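Local coordinates for protein putative esterase (Uncultured bacterium, PDB 7C4D) that probably hydrolyses carboxylic ester bonds as a serine esterase of the alpha/beta hydrolase fold, from an uncultured marine bacterium, at residues A[33-36]-A[37-40]; A[74-77]-A[78-82]; A[196-199]-A[200-203]. One frame throughout, in Å; residues are numbered along the deposited sequence.

Contact 1: A[33-36]-A[37-40]; sequences YGSG and DNWI. With SO4 (sulfate ion), chain E.
Asn-38 ND2 lies 3.4 Å from Gly-34 CA, and Trp-39 sets its indole edge beside Ser-35 O; from a short 3-10 turn both side chains bond the same sulfate ion, one by its amide and the other by its ring N-H. Asn-38 has CG beside its own backbone N (chi1 -61°), which carries ND2 back over the extended chain at Gly-34. From there ND2 gives one N-H to sulfate O1 at 2.8 Å and another to a water that itself donates to Tyr-33 O; the amide oxygen OD1 is taken by Lys-176. Trp-39 meets the anion in the plane of its ring, NE1 donating to sulfate O3 at 2.8 Å with an N-H...O angle of 156°. Ser-35 O lies near the same indole edge, 3.7 Å from Trp-39 CD1. This is the loop that follows strand 25-29 in the alpha/beta hydrolase fold, where the oxyanion hole is commonly built, and the sulfate, also bound by Gly-31 N and His-256 NE2, probably comes from the crystallisation liquor. The turn itself is closed by Asn-38 N to Ser-35 O (3.2 Å) and by Trp-39 N to Gly-36 O (2.7 Å). Ser-35 OG also accepts the backbone N-H of Asp-37, with OG and N 3.3 Å apart. His-256 stacks on the Trp-39 ring, and Phe-263 meets it edge-to-face.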
ATOM      1  N   TYR A  33      -6.347  -0.751  -3.642  1.00 46.91           N
ATOM      2  CA  TYR A  33      -7.682  -0.354  -3.193  1.00 50.67           C
ATOM      3  C   TYR A  33      -7.670   0.581  -1.970  1.00 52.83           C
ATOM      4  O   TYR A  33      -8.754   0.910  -1.464  1.00 48.05           O
ATOM      5  CB  TYR A  33      -8.633  -1.539  -2.951  1.00 47.21           C
ATOM      6  CG  TYR A  33      -8.625  -2.552  -4.064  1.00 54.48           C
ATOM      7  CD1 TYR A  33      -9.083  -2.201  -5.322  1.00 56.83           C
ATOM      8  CD2 TYR A  33      -8.188  -3.854  -3.864  1.00 54.12           C
ATOM      9  CE1 TYR A  33      -9.063  -3.099  -6.373  1.00 65.21           C
ATOM     10  CE2 TYR A  33      -8.167  -4.770  -4.911  1.00 60.50           C
ATOM     11  CZ  TYR A  33      -8.594  -4.384  -6.172  1.00 66.71           C
ATOM     12  OH  TYR A  33      -8.594  -5.242  -7.233  1.00 75.30           O
ATOM     13  N   GLY A  34      -6.482   0.965  -1.450  1.00 52.12           N
ATOM     14  CA  GLY A  34      -6.421   1.873  -0.300  1.00 44.14           C
ATOM     15  C   GLY A  34      -6.178   3.309  -0.744  1.00 47.64           C
ATOM     16  O   GLY A  34      -6.122   3.582  -1.941  1.00 49.34           O
ATOM     17  N   SER A  35      -6.032   4.228   0.221  1.00 41.58           N
ATOM     18  CA  SER A  35      -5.529   5.569  -0.041  1.00 44.27           C
ATOM     19  C   SER A  35      -4.848   6.099   1.223  1.00 42.72           C
ATOM     20  O   SER A  35      -4.716   5.375   2.204  1.00 41.48           O
ATOM     21  CB  SER A  35      -6.619   6.507  -0.491  1.00 45.63           C
ATOM     22  OG  SER A  35      -7.507   6.740   0.580  1.00 44.65           O
ATOM     23  N   GLY A  36      -4.373   7.346   1.160  1.00 43.44           N
ATOM     24  CA  GLY A  36      -3.784   7.985   2.316  1.00 43.82           C
ATOM     25  C   GLY A  36      -4.776   8.064   3.477  1.00 45.23           C
ATOM     26  O   GLY A  36      -4.369   7.899   4.627  1.00 45.77           O
ATOM     27  N   ASP A  37      -6.082   8.170   3.149  1.00 39.89           N
ATOM     28  CA  ASP A  37      -7.133   8.236   4.157  1.00 42.49           C
ATOM     29  C   ASP A  37      -7.112   7.083   5.144  1.00 41.98           C
ATOM     30  O   ASP A  37      -7.564   7.248   6.273  1.00 47.45           O
ATOM     31  CB  ASP A  37      -8.532   8.395   3.564  1.00 46.00           C
ATOM     32  CG  ASP A  37      -8.749   9.811   3.042  1.00 48.04           C
ATOM     33  OD1 ASP A  37      -7.893  10.668   3.272  1.00 61.21           O
ATOM     34  OD2 ASP A  37      -9.750  10.027   2.412  1.00 60.76           O
ATOM     35  N   ASN A  38      -6.632   5.911   4.726  1.00 41.58           N
ATOM     36  CA  ASN A  38      -6.629   4.782   5.657  1.00 40.30           C
ATOM     37  C   ASN A  38      -5.494   4.942   6.686  1.00 44.81           C
ATOM     38  O   ASN A  38      -5.410   4.164   7.622  1.00 42.48           O
ATOM     39  CB  ASN A  38      -6.577   3.454   4.895  1.00 42.97           C
ATOM     40  CG  ASN A  38      -7.777   3.259   3.975  1.00 47.52           C
ATOM     41  OD1 ASN A  38      -8.911   3.431   4.391  1.00 57.85           O
ATOM     42  ND2 ASN A  38      -7.547   2.906   2.733  1.00 44.23           N
ATOM     43  N   TRP A  39      -4.618   5.942   6.511  1.00 44.71           N
ATOM     44  CA  TRP A  39      -3.450   6.123   7.370  1.00 48.81           C
ATOM     45  C   TRP A  39      -3.638   7.335   8.302  1.00 55.96           C
ATOM     46  O   TRP A  39      -2.704   7.719   8.997  1.00 52.56           O
ATOM     47  CB  TRP A  39      -2.135   6.146   6.522  1.00 40.55           C
ATOM     48  CG  TRP A  39      -1.864   4.776   5.973  1.00 42.19           C
ATOM     49  CD1 TRP A  39      -2.434   4.207   4.864  1.00 41.46           C
ATOM     50  CD2 TRP A  39      -1.100   3.730   6.605  1.00 39.41           C
ATOM     51  NE1 TRP A  39      -2.008   2.911   4.728  1.00 43.73           N
ATOM     52  CE2 TRP A  39      -1.192   2.586   5.775  1.00 41.77           C
ATOM     53  CE3 TRP A  39      -0.278   3.666   7.732  1.00 39.37           C
ATOM     54  CZ2 TRP A  39      -0.581   1.377   6.112  1.00 42.77           C
ATOM     55  CZ3 TRP A  39       0.369   2.488   8.032  1.00 40.36           C
ATOM     56  CH2 TRP A  39       0.223   1.352   7.229  1.00 41.91           C
ATOM     57  N   ILE A  40      -4.851   7.923   8.341  1.00 49.38           N
ATOM     58  CA  ILE A  40      -5.134   9.155   9.087  1.00 52.16           C
ATOM     59  C   ILE A  40      -4.791   8.970  10.572  1.00 45.42           C
ATOM     60  O   ILE A  40      -4.086   9.756  11.172  1.00 51.27           O
ATOM     61  CB  ILE A  40      -6.605   9.619   8.885  1.00 57.66           C
ATOM     62  CG1 ILE A  40      -6.799  10.323   7.541  1.00 56.17           C
ATOM     63  CG2 ILE A  40      -7.135  10.490  10.048  1.00 52.70           C
ATOM     64  CD1 ILE A  40      -8.241  10.417   7.083  1.00 55.77           C
TER
HETATM   65  S   SO4 E 404      -4.348   0.575   3.102  1.00 62.81           S
HETATM   66  O1  SO4 E 404      -4.970   1.758   2.568  1.00 53.70           O
HETATM   67  O2  SO4 E 404      -4.612  -0.525   2.200  1.00 68.61           O
HETATM   68  O3  SO4 E 404      -2.913   0.756   3.197  1.00 56.42           O
HETATM   69  O4  SO4 E 404      -4.882   0.281   4.400  1.00 68.66           O
HETATM   70  O   HOH W   1      -9.813   1.907   0.889  1.00 54.72           O

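Contact 2: A[74-77]-A[78-82]; sequences MAED and LHEFI
Glu-76 and His-79 lie side by side on one flank of a helix, pointing the same way, and are joined by a hydrogen bond from His-79 ND1 to Glu-76 OE2 of 3.1 Å. The bond is bent, 145° at the hydrogen, and OE2 is approached from above the carboxylate plane, which stands 76° from the imidazole ring. A bend at chi2 (59°) folds the Glu-76 chain forward along the helix and makes this reach possible. The same OE2 also comes within 3.3 Å of Glu-80 OE1, a pairing of like charges that the hydrogen bond to His-79 and the salt bridge of Glu-80 OE1 to Lys-83 would be expected to ease. This polar flank is the partly exposed one. Beneath it runs the regular i to i+4 ladder of helix 71-84, one of the helices packed against the central sheet of the alpha/beta hydrolase fold; Glu-80 N to Glu-76 O, at 2.8 Å, is one of its rungs. The Glu-80 chain stays close to that rung, with CG only 3.2 Å from Glu-76 O. On the buried side Leu-78 packs CB closely on the backbone, 3.4 Å from Ala-75 O, and the surroundings become apolar: its branches pack on Ile-27 and Leu-29 of strand 25-29 and on Phe-105 of helix 97-108. Asp-77 is also buried, yet both its oxygens are engaged, OD2 in a salt bridge with Arg-58 and OD1 by Leu-12 N, while Phe-81, one turn on, meets Phe-16 edge-to-face.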
ATOM      1  N   MET A  74       5.212   3.074 -10.629  1.00 45.65           N
ATOM      2  CA  MET A  74       4.813   3.517  -9.296  1.00 46.26           C
ATOM      3  C   MET A  74       6.025   4.036  -8.533  1.00 46.60           C
ATOM      4  O   MET A  74       5.928   5.094  -7.948  1.00 49.96           O
ATOM      5  CB  MET A  74       4.053   2.426  -8.538  1.00 49.08           C
ATOM      6  CG  MET A  74       2.689   2.194  -9.163  1.00 46.05           C
ATOM      7  SD  MET A  74       1.391   1.291  -8.310  1.00 51.24           S
ATOM      8  CE  MET A  74       2.116  -0.343  -8.295  1.00 46.15           C
ATOM      9  N   ALA A  75       7.194   3.378  -8.691  1.00 47.23           N
ATOM     10  CA  ALA A  75       8.465   3.809  -8.114  1.00 42.31           C
ATOM     11  C   ALA A  75       8.866   5.163  -8.655  1.00 49.52           C
ATOM     12  O   ALA A  75       9.438   5.982  -7.927  1.00 48.28           O
ATOM     13  CB  ALA A  75       9.566   2.809  -8.380  1.00 45.98           C
ATOM     14  N   GLU A  76       8.598   5.366  -9.957  1.00 49.68           N
ATOM     15  CA  GLU A  76       8.958   6.614 -10.611  1.00 54.56           C
ATOM     16  C   GLU A  76       8.085   7.765 -10.109  1.00 45.81           C
ATOM     17  O   GLU A  76       8.588   8.873  -9.919  1.00 50.69           O
ATOM     18  CB  GLU A  76       8.935   6.507 -12.150  1.00 58.42           C
ATOM     19  CG  GLU A  76       9.858   7.542 -12.798  1.00 61.72           C
ATOM     20  CD  GLU A  76      11.307   7.391 -12.350  1.00 69.21           C
ATOM     21  OE1 GLU A  76      11.757   6.224 -12.198  1.00 71.98           O
ATOM     22  OE2 GLU A  76      11.970   8.424 -12.114  1.00 68.17           O
ATOM     23  N   ASP A  77       6.778   7.501 -10.002  1.00 45.39           N
ATOM     24  CA  ASP A  77       5.813   8.395  -9.355  1.00 47.25           C
ATOM     25  C   ASP A  77       6.319   8.861  -7.993  1.00 48.90           C
ATOM     26  O   ASP A  77       6.348  10.068  -7.727  1.00 49.70           O
ATOM     27  CB  ASP A  77       4.453   7.723  -9.176  1.00 46.77           C
ATOM     28  CG  ASP A  77       3.744   7.402 -10.486  1.00 52.49           C
ATOM     29  OD1 ASP A  77       4.221   7.875 -11.562  1.00 52.18           O
ATOM     30  OD2 ASP A  77       2.715   6.702 -10.423  1.00 50.31           O
ATOM     31  N   LEU A  78       6.775   7.892  -7.182  1.00 47.62           N
ATOM     32  CA  LEU A  78       7.365   8.150  -5.877  1.00 46.27           C
ATOM     33  C   LEU A  78       8.588   9.039  -6.025  1.00 47.97           C
ATOM     34  O   LEU A  78       8.693  10.050  -5.321  1.00 45.44           O
ATOM     35  CB  LEU A  78       7.696   6.833  -5.150  1.00 44.23           C
ATOM     36  CG  LEU A  78       8.260   6.998  -3.733  1.00 47.56           C
ATOM     37  CD1 LEU A  78       7.357   7.893  -2.862  1.00 40.29           C
ATOM     38  CD2 LEU A  78       8.455   5.630  -3.089  1.00 42.98           C
ATOM     39  N   HIS A  79       9.494   8.667  -6.954  1.00 49.12           N
ATOM     40  CA  HIS A  79      10.746   9.409  -7.159  1.00 46.65           C
ATOM     41  C   HIS A  79      10.489  10.873  -7.561  1.00 50.18           C
ATOM     42  O   HIS A  79      11.106  11.812  -7.040  1.00 46.26           O
ATOM     43  CB  HIS A  79      11.637   8.678  -8.174  1.00 51.32           C
ATOM     44  CG  HIS A  79      12.944   9.341  -8.426  1.00 62.30           C
ATOM     45  ND1 HIS A  79      13.645   9.151  -9.592  1.00 75.40           N
ATOM     46  CD2 HIS A  79      13.693  10.171  -7.669  1.00 68.88           C
ATOM     47  CE1 HIS A  79      14.764   9.841  -9.548  1.00 67.95           C
ATOM     48  NE2 HIS A  79      14.818  10.467  -8.382  1.00 71.50           N
ATOM     49  N   GLU A  80       9.536  11.061  -8.485  1.00 49.62           N
ATOM     50  CA  GLU A  80       9.101  12.378  -8.937  1.00 56.55           C
ATOM     51  C   GLU A  80       8.471  13.195  -7.799  1.00 55.30           C
ATOM     52  O   GLU A  80       8.741  14.388  -7.680  1.00 51.28           O
ATOM     53  CB  GLU A  80       8.084  12.267 -10.083  1.00 62.47           C
ATOM     54  CG  GLU A  80       8.641  11.672 -11.369  1.00 70.91           C
ATOM     55  CD  GLU A  80       9.936  12.283 -11.882  1.00 80.25           C
ATOM     56  OE1 GLU A  80      10.769  11.517 -12.436  1.00 89.92           O
ATOM     57  OE2 GLU A  80      10.109  13.522 -11.735  1.00 75.18           O
ATOM     58  N   PHE A  81       7.612  12.561  -6.989  1.00 44.68           N
ATOM     59  CA  PHE A  81       7.042  13.202  -5.808  1.00 47.31           C
ATOM     60  C   PHE A  81       8.122  13.746  -4.870  1.00 44.84           C
ATOM     61  O   PHE A  81       8.041  14.888  -4.396  1.00 48.22           O
ATOM     62  CB  PHE A  81       6.017  12.308  -5.105  1.00 48.28           C
ATOM     63  CG  PHE A  81       5.554  12.891  -3.800  1.00 49.72           C
ATOM     64  CD1 PHE A  81       4.526  13.815  -3.756  1.00 49.56           C
ATOM     65  CD2 PHE A  81       6.226  12.597  -2.627  1.00 46.98           C
ATOM     66  CE1 PHE A  81       4.137  14.379  -2.550  1.00 59.78           C
ATOM     67  CE2 PHE A  81       5.831  13.157  -1.422  1.00 56.25           C
ATOM     68  CZ  PHE A  81       4.778  14.042  -1.379  1.00 51.67           C
ATOM     69  N   ILE A  82       9.145  12.924  -4.613  1.00 48.41           N
ATOM     70  CA  ILE A  82      10.229  13.294  -3.722  1.00 48.93           C
ATOM     71  C   ILE A  82      11.015  14.478  -4.307  1.00 58.34           C
ATOM     72  O   ILE A  82      11.393  15.399  -3.572  1.00 50.13           O
ATOM     73  CB  ILE A  82      11.052  12.021  -3.398  1.00 48.72           C
ATOM     74  CG1 ILE A  82      10.262  11.145  -2.402  1.00 46.49           C
ATOM     75  CG2 ILE A  82      12.420  12.375  -2.863  1.00 45.73           C
ATOM     76  CD1 ILE A  82      10.648   9.688  -2.343  1.00 39.10           C
TER

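Contact 3: A[196-199]-A[200-203]; sequences EKNI and INIM
Asn-198 and Asn-201 meet at a slant across the first turn of helix 199-203, their amide planes 55° apart. With chi1 at -84°, the Asn-201 side chain leaves on the side opposite its carbonyl carbon, which brings the amide alongside the Asn-198 side chain. Its CB rests against the carbonyl of the residue one turn earlier, 3.2 Å from Asn-198 O. The next atom, CG, stands 4.1 Å from Asn-198 OD1, and at the tip ND2 gives an N-H to that same oxygen at 3.2 Å. This hydrogen bond is far from straight (139°), and ND2 sits tilted from the plane of the Asn-198 amide. OD1 of Asn-198 also accepts Met-69 N, and ND2 donates to Ser-194 O and Asp-67 O, so this buried amide is held at both ends and its rotation fixed. Asn-198 O, meanwhile, receives Ile-202 N at 2.9 Å, and Ile-202 CG1 closes over the same carbonyl oxygen at 3.3 Å. On another side of the turn the contact is apolar. Ile-199 sends CD1 to 4.0 Å from Met-203 CE, where the Met-203 chain bends at chi2; Ile-199 also packs on Ile-140, and Met-203 on Asn-132 and His-136, all of helix 131-144. Met-203 N makes a weak bond to Ile-199 O. Lys-197 is where the chain leaves helix 192-196, and Asn-198 takes the N-cap position of the next helix, although its side chain makes no capping bond. Such an N-cap junction of two short helices lies here between strands 113-119 and 217-222 of the main sheet, in a segment that is probably part of the cap over the active site, as in many alpha/beta hydrolases.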
ATOM      1  N   GLU A 196      -7.042  -4.629 -12.856  1.00 62.66           N
ATOM      2  CA  GLU A 196      -7.291  -5.956 -13.418  1.00 64.01           C
ATOM      3  C   GLU A 196      -6.219  -6.335 -14.429  1.00 56.34           C
ATOM      4  O   GLU A 196      -5.667  -7.424 -14.347  1.00 64.25           O
ATOM      5  CB  GLU A 196      -8.670  -6.069 -14.063  1.00 65.92           C
ATOM      6  CG  GLU A 196      -8.987  -7.481 -14.533  1.00 90.69           C
ATOM      7  CD  GLU A 196     -10.404  -7.736 -15.032  1.00104.57           C
ATOM      8  OE1 GLU A 196     -10.830  -7.038 -15.981  1.00112.43           O
ATOM      9  OE2 GLU A 196     -11.083  -8.633 -14.476  1.00103.69           O
ATOM     10  N   LYS A 197      -5.893  -5.421 -15.347  1.00 54.44           N
ATOM     11  CA  LYS A 197      -4.933  -5.730 -16.391  1.00 62.77           C
ATOM     12  C   LYS A 197      -3.502  -5.515 -15.901  1.00 69.32           C
ATOM     13  O   LYS A 197      -2.595  -5.402 -16.736  1.00 68.74           O
ATOM     14  CB  LYS A 197      -5.196  -4.880 -17.642  1.00 77.83           C
ATOM     15  CG  LYS A 197      -6.571  -5.067 -18.275  1.00 87.58           C
ATOM     16  CD  LYS A 197      -6.703  -4.424 -19.631  1.00 95.77           C
ATOM     17  CE  LYS A 197      -8.047  -4.708 -20.264  1.00101.65           C
ATOM     18  NZ  LYS A 197      -7.919  -4.871 -21.729  1.00110.00           N
ATOM     19  N   ASN A 198      -3.309  -5.428 -14.570  1.00 63.77           N
ATOM     20  CA  ASN A 198      -1.969  -5.339 -14.010  1.00 57.44           C
ATOM     21  C   ASN A 198      -1.768  -6.313 -12.846  1.00 57.48           C
ATOM     22  O   ASN A 198      -0.749  -6.213 -12.146  1.00 55.10           O
ATOM     23  CB  ASN A 198      -1.613  -3.930 -13.514  1.00 52.65           C
ATOM     24  CG  ASN A 198      -1.307  -2.949 -14.614  1.00 55.03           C
ATOM     25  OD1 ASN A 198      -0.140  -2.708 -14.940  1.00 47.49           O
ATOM     26  ND2 ASN A 198      -2.367  -2.385 -15.182  1.00 55.35           N
ATOM     27  N   ILE A 199      -2.719  -7.233 -12.633  1.00 50.76           N
ATOM     28  CA  ILE A 199      -2.643  -8.160 -11.504  1.00 59.78           C
ATOM     29  C   ILE A 199      -1.357  -9.002 -11.494  1.00 60.33           C
ATOM     30  O   ILE A 199      -0.866  -9.384 -10.437  1.00 58.59           O
ATOM     31  CB  ILE A 199      -3.913  -9.028 -11.371  1.00 63.99           C
ATOM     32  CG1 ILE A 199      -4.040  -9.640  -9.972  1.00 75.26           C
ATOM     33  CG2 ILE A 199      -4.006 -10.086 -12.471  1.00 69.53           C
ATOM     34  CD1 ILE A 199      -4.410  -8.648  -8.873  1.00 81.69           C
ATOM     35  N   ILE A 200      -0.808  -9.324 -12.662  1.00 59.79           N
ATOM     36  CA  ILE A 200       0.434 -10.076 -12.711  1.00 62.65           C
ATOM     37  C   ILE A 200       1.599  -9.182 -12.253  1.00 60.80           C
ATOM     38  O   ILE A 200       2.492  -9.635 -11.541  1.00 51.80           O
ATOM     39  CB  ILE A 200       0.627 -10.684 -14.130  1.00 65.16           C
ATOM     40  CG1 ILE A 200      -0.420 -11.756 -14.450  1.00 60.54           C
ATOM     41  CG2 ILE A 200       2.050 -11.184 -14.379  1.00 51.72           C
ATOM     42  CD1 ILE A 200      -0.615 -12.774 -13.348  1.00 68.56           C
ATOM     43  N   ASN A 201       1.616  -7.934 -12.739  1.00 54.65           N
ATOM     44  CA  ASN A 201       2.578  -6.903 -12.379  1.00 61.03           C
ATOM     45  C   ASN A 201       2.589  -6.685 -10.865  1.00 53.81           C
ATOM     46  O   ASN A 201       3.654  -6.503 -10.269  1.00 49.73           O
ATOM     47  CB  ASN A 201       2.266  -5.580 -13.083  1.00 60.30           C
ATOM     48  CG  ASN A 201       2.820  -5.501 -14.485  1.00 66.11           C
ATOM     49  OD1 ASN A 201       3.477  -6.423 -14.941  1.00 75.69           O
ATOM     50  ND2 ASN A 201       2.578  -4.397 -15.169  1.00 64.28           N
ATOM     51  N   ILE A 202       1.396  -6.738 -10.274  1.00 48.01           N
ATOM     52  CA  ILE A 202       1.180  -6.348  -8.894  1.00 57.44           C
ATOM     53  C   ILE A 202       1.638  -7.485  -7.981  1.00 56.82           C
ATOM     54  O   ILE A 202       2.155  -7.218  -6.890  1.00 52.55           O
ATOM     55  CB  ILE A 202      -0.292  -5.934  -8.690  1.00 54.79           C
ATOM     56  CG1 ILE A 202      -0.599  -4.577  -9.330  1.00 57.65           C
ATOM     57  CG2 ILE A 202      -0.709  -5.951  -7.219  1.00 56.96           C
ATOM     58  CD1 ILE A 202      -2.081  -4.242  -9.285  1.00 53.19           C
ATOM     59  N   MET A 203       1.514  -8.739  -8.471  1.00 52.80           N
ATOM     60  CA  MET A 203       1.819  -9.925  -7.663  1.00 54.13           C
ATOM     61  C   MET A 203       3.236 -10.454  -7.917  1.00 47.16           C
ATOM     62  O   MET A 203       3.635 -11.415  -7.270  1.00 54.39           O
ATOM     63  CB  MET A 203       0.831 -11.074  -7.857  1.00 54.28           C
ATOM     64  CG  MET A 203      -0.592 -10.727  -7.541  1.00 58.42           C
ATOM     65  SD  MET A 203      -0.833 -10.602  -5.772  1.00 66.28           S
ATOM     66  CE  MET A 203      -2.179  -9.435  -5.700  1.00 62.42           C
TER

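Contacts 2 and 3 are mainly buried, whereas contact 1 is only partly so and borders an anion site. All three are local, but they sit on different elements: contact 1 in the loop after strand 25-29, contact 2 within helix 71-84 against the same strand, contact 3 at the link between helices 192-196 and 199-203. Contacts 1 and 3 both send side chains to helix 131-144. The chemistry follows the place: amide and indole N-H groups turned to a sulfate in contact 1, a carboxylate-imidazole pair above an apolar face in contact 2, paired amides beside aliphatic packing in contact 3. Their centres lie about 18 to 20 Å apart, and none touches another.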